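Ectonucleoside triphosphate diphosphohydrolase 4 (Homo sapiens, PDB 6WG5) belongs to the GDA1/CD39 family of nucleoside phosphatases, whose fold is related to that of the actin-like ATPases. Local coordinates at residues Phe387-Glu392 / Leu436-Tyr441. Numbering follows the deposited sequence.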
# COMPACT_ATOMS: atom_id res chain seq x y z
N PHE A 387 4.96 -2.38 10.05
CA PHE A 387 4.65 -1.35 11.03
C PHE A 387 3.65 -1.84 12.06
O PHE A 387 3.69 -1.42 13.22
CB PHE A 387 4.13 -0.09 10.33
CG PHE A 387 5.19 0.68 9.61
CD1 PHE A 387 6.08 1.49 10.30
CD2 PHE A 387 5.31 0.60 8.23
CE1 PHE A 387 7.06 2.20 9.64
CE2 PHE A 387 6.29 1.31 7.56
CZ PHE A 387 7.17 2.11 8.27
N TYR A 388 2.75 -2.74 11.67
CA TYR A 388 1.81 -3.34 12.60
C TYR A 388 2.36 -4.61 13.24
O TYR A 388 2.23 -4.80 14.46
CB TYR A 388 0.49 -3.66 11.89
CG TYR A 388 -0.57 -4.22 12.80
CD1 TYR A 388 -1.32 -3.38 13.62
CD2 TYR A 388 -0.84 -5.58 12.84
CE1 TYR A 388 -2.29 -3.89 14.46
CE2 TYR A 388 -1.81 -6.10 13.68
CZ TYR A 388 -2.54 -5.25 14.48
OH TYR A 388 -3.51 -5.75 15.32
N TYR A 389 2.99 -5.48 12.45
CA TYR A 389 3.53 -6.72 12.99
C TYR A 389 4.61 -6.45 14.04
O TYR A 389 4.70 -7.17 15.04
CB TYR A 389 4.09 -7.58 11.86
CG TYR A 389 3.08 -7.94 10.80
CD1 TYR A 389 1.76 -8.25 11.13
CD2 TYR A 389 3.43 -7.98 9.46
CE1 TYR A 389 0.84 -8.58 10.16
CE2 TYR A 389 2.51 -8.31 8.48
CZ TYR A 389 1.22 -8.61 8.84
OH TYR A 389 0.30 -8.93 7.87
N CYS A 390 5.42 -5.41 13.83
CA CYS A 390 6.51 -5.11 14.75
C CYS A 390 6.04 -4.39 16.01
O CYS A 390 6.81 -4.31 16.98
CB CYS A 390 7.58 -4.28 14.05
SG CYS A 390 8.54 -5.19 12.81
N THR A 391 4.83 -3.85 16.02
CA THR A 391 4.28 -3.23 17.22
C THR A 391 3.30 -4.12 17.96
O THR A 391 3.15 -3.97 19.18
CB THR A 391 3.58 -1.90 16.88
OG1 THR A 391 2.56 -2.13 15.90
CG2 THR A 391 4.57 -0.88 16.36
N GLU A 392 2.63 -5.04 17.27
CA GLU A 392 1.55 -5.82 17.85
C GLU A 392 1.88 -7.28 18.09
O GLU A 392 1.53 -7.82 19.14
CB GLU A 392 0.31 -5.74 16.95
CG GLU A 392 -0.88 -6.55 17.47
CD GLU A 392 -1.30 -6.14 18.86
OE1 GLU A 392 -1.04 -4.97 19.24
OE2 GLU A 392 -1.88 -6.98 19.58
N LEU A 436 7.53 -18.53 14.56
CA LEU A 436 8.91 -18.54 15.05
C LEU A 436 9.78 -17.56 14.27
O LEU A 436 10.73 -17.00 14.84
CB LEU A 436 9.48 -19.95 14.97
CG LEU A 436 9.02 -20.88 16.09
CD1 LEU A 436 9.39 -22.32 15.77
CD2 LEU A 436 9.60 -20.47 17.44
N HIS A 437 9.49 -17.34 12.99
CA HIS A 437 10.21 -16.32 12.23
C HIS A 437 10.00 -14.94 12.85
O HIS A 437 10.95 -14.16 12.97
CB HIS A 437 9.75 -16.34 10.77
CG HIS A 437 10.58 -15.50 9.86
ND1 HIS A 437 10.45 -14.13 9.80
CD2 HIS A 437 11.54 -15.83 8.97
CE1 HIS A 437 11.31 -13.65 8.91
NE2 HIS A 437 11.98 -14.66 8.39
N ARG A 438 8.76 -14.63 13.23
CA ARG A 438 8.50 -13.37 13.92
C ARG A 438 9.28 -13.29 15.23
O ARG A 438 9.86 -12.25 15.55
CB ARG A 438 7.00 -13.22 14.17
CG ARG A 438 6.61 -12.17 15.21
CD ARG A 438 7.15 -10.79 14.85
NE ARG A 438 6.83 -10.41 13.48
CZ ARG A 438 7.26 -9.30 12.89
NH1 ARG A 438 8.04 -8.45 13.55
NH2 ARG A 438 6.93 -9.04 11.63
N LEU A 439 9.29 -14.38 15.99
CA LEU A 439 9.98 -14.38 17.28
C LEU A 439 11.47 -14.14 17.10
O LEU A 439 12.10 -13.46 17.93
CB LEU A 439 9.73 -15.71 17.99
CG LEU A 439 10.01 -15.74 19.49
CD1 LEU A 439 8.89 -15.05 20.26
CD2 LEU A 439 10.20 -17.17 19.98
N LYS A 440 12.06 -14.67 16.03
CA LYS A 440 13.50 -14.59 15.83
C LYS A 440 13.93 -13.24 15.27
O LYS A 440 14.96 -12.70 15.69
CB LYS A 440 13.94 -15.72 14.90
CG LYS A 440 15.38 -15.66 14.44
CD LYS A 440 15.77 -16.97 13.78
CE LYS A 440 17.15 -16.93 13.16
NZ LYS A 440 17.40 -18.15 12.34
N TYR A 441 13.17 -12.68 14.34
CA TYR A 441 13.58 -11.48 13.62
C TYR A 441 12.83 -10.23 14.08
O TYR A 441 12.98 -9.17 13.45
CB TYR A 441 13.39 -11.69 12.11
CG TYR A 441 14.28 -12.78 11.57
CD1 TYR A 441 15.65 -12.59 11.45
CD2 TYR A 441 13.76 -14.01 11.18
CE1 TYR A 441 16.47 -13.58 10.97
CE2 TYR A 441 14.58 -15.01 10.69
CZ TYR A 441 15.93 -14.79 10.58
OH TYR A 441 16.76 -15.78 10.09
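R438 reaches from helix 436-456 to the short helix 386-392, where, within segment 387-392, it touches the neighbouring residues Y389 and C390. The nearest CA atoms across the two segments, those of Y389 and R438, are 8.4 Å apart, and the gap is bridged by this one long side chain. Its CG stands anti to the backbone N, and bends at chi2 and chi3 follow before the guanidinium arrives. The tightly packed part lies at that group, where R438 and C390 are both buried. Y389 CB sits over one face, 3.8 Å from R438 CZ, while C390 SG lies at the edge near the plane. There R438 NH1 donates to C390 SG over 3.4 Å; the N-H...S angle of 154° and a sulfur only 16° out of the guanidinium plane support a hydrogen bond.

In fold terms, helix 386-392 directly follows strand 381-385 of the mixed six-stranded sheet, within a family assigned to the actin-like ATPase clan, so the contact packs the helix that follows this strand against the first turns of helix 436-456. E386, at the start of the same short helix, forms a salt bridge with R438 NH2, and Q442 accepts from R438 NH1, so C390 is one of several partners fixing the guanidinium's rotation. The negative charge of E386 probably offsets the closeness of K445 NZ to R438 NH2.

The Y389 ring is the looser part. It turns away, its plane 50° from the guanidinium, and Y389 CG is already 4.1 Å from R438 NH2. Only 130 Å² is buried between the segments, and the ring of Y389, a partly exposed residue, stacks instead with H433.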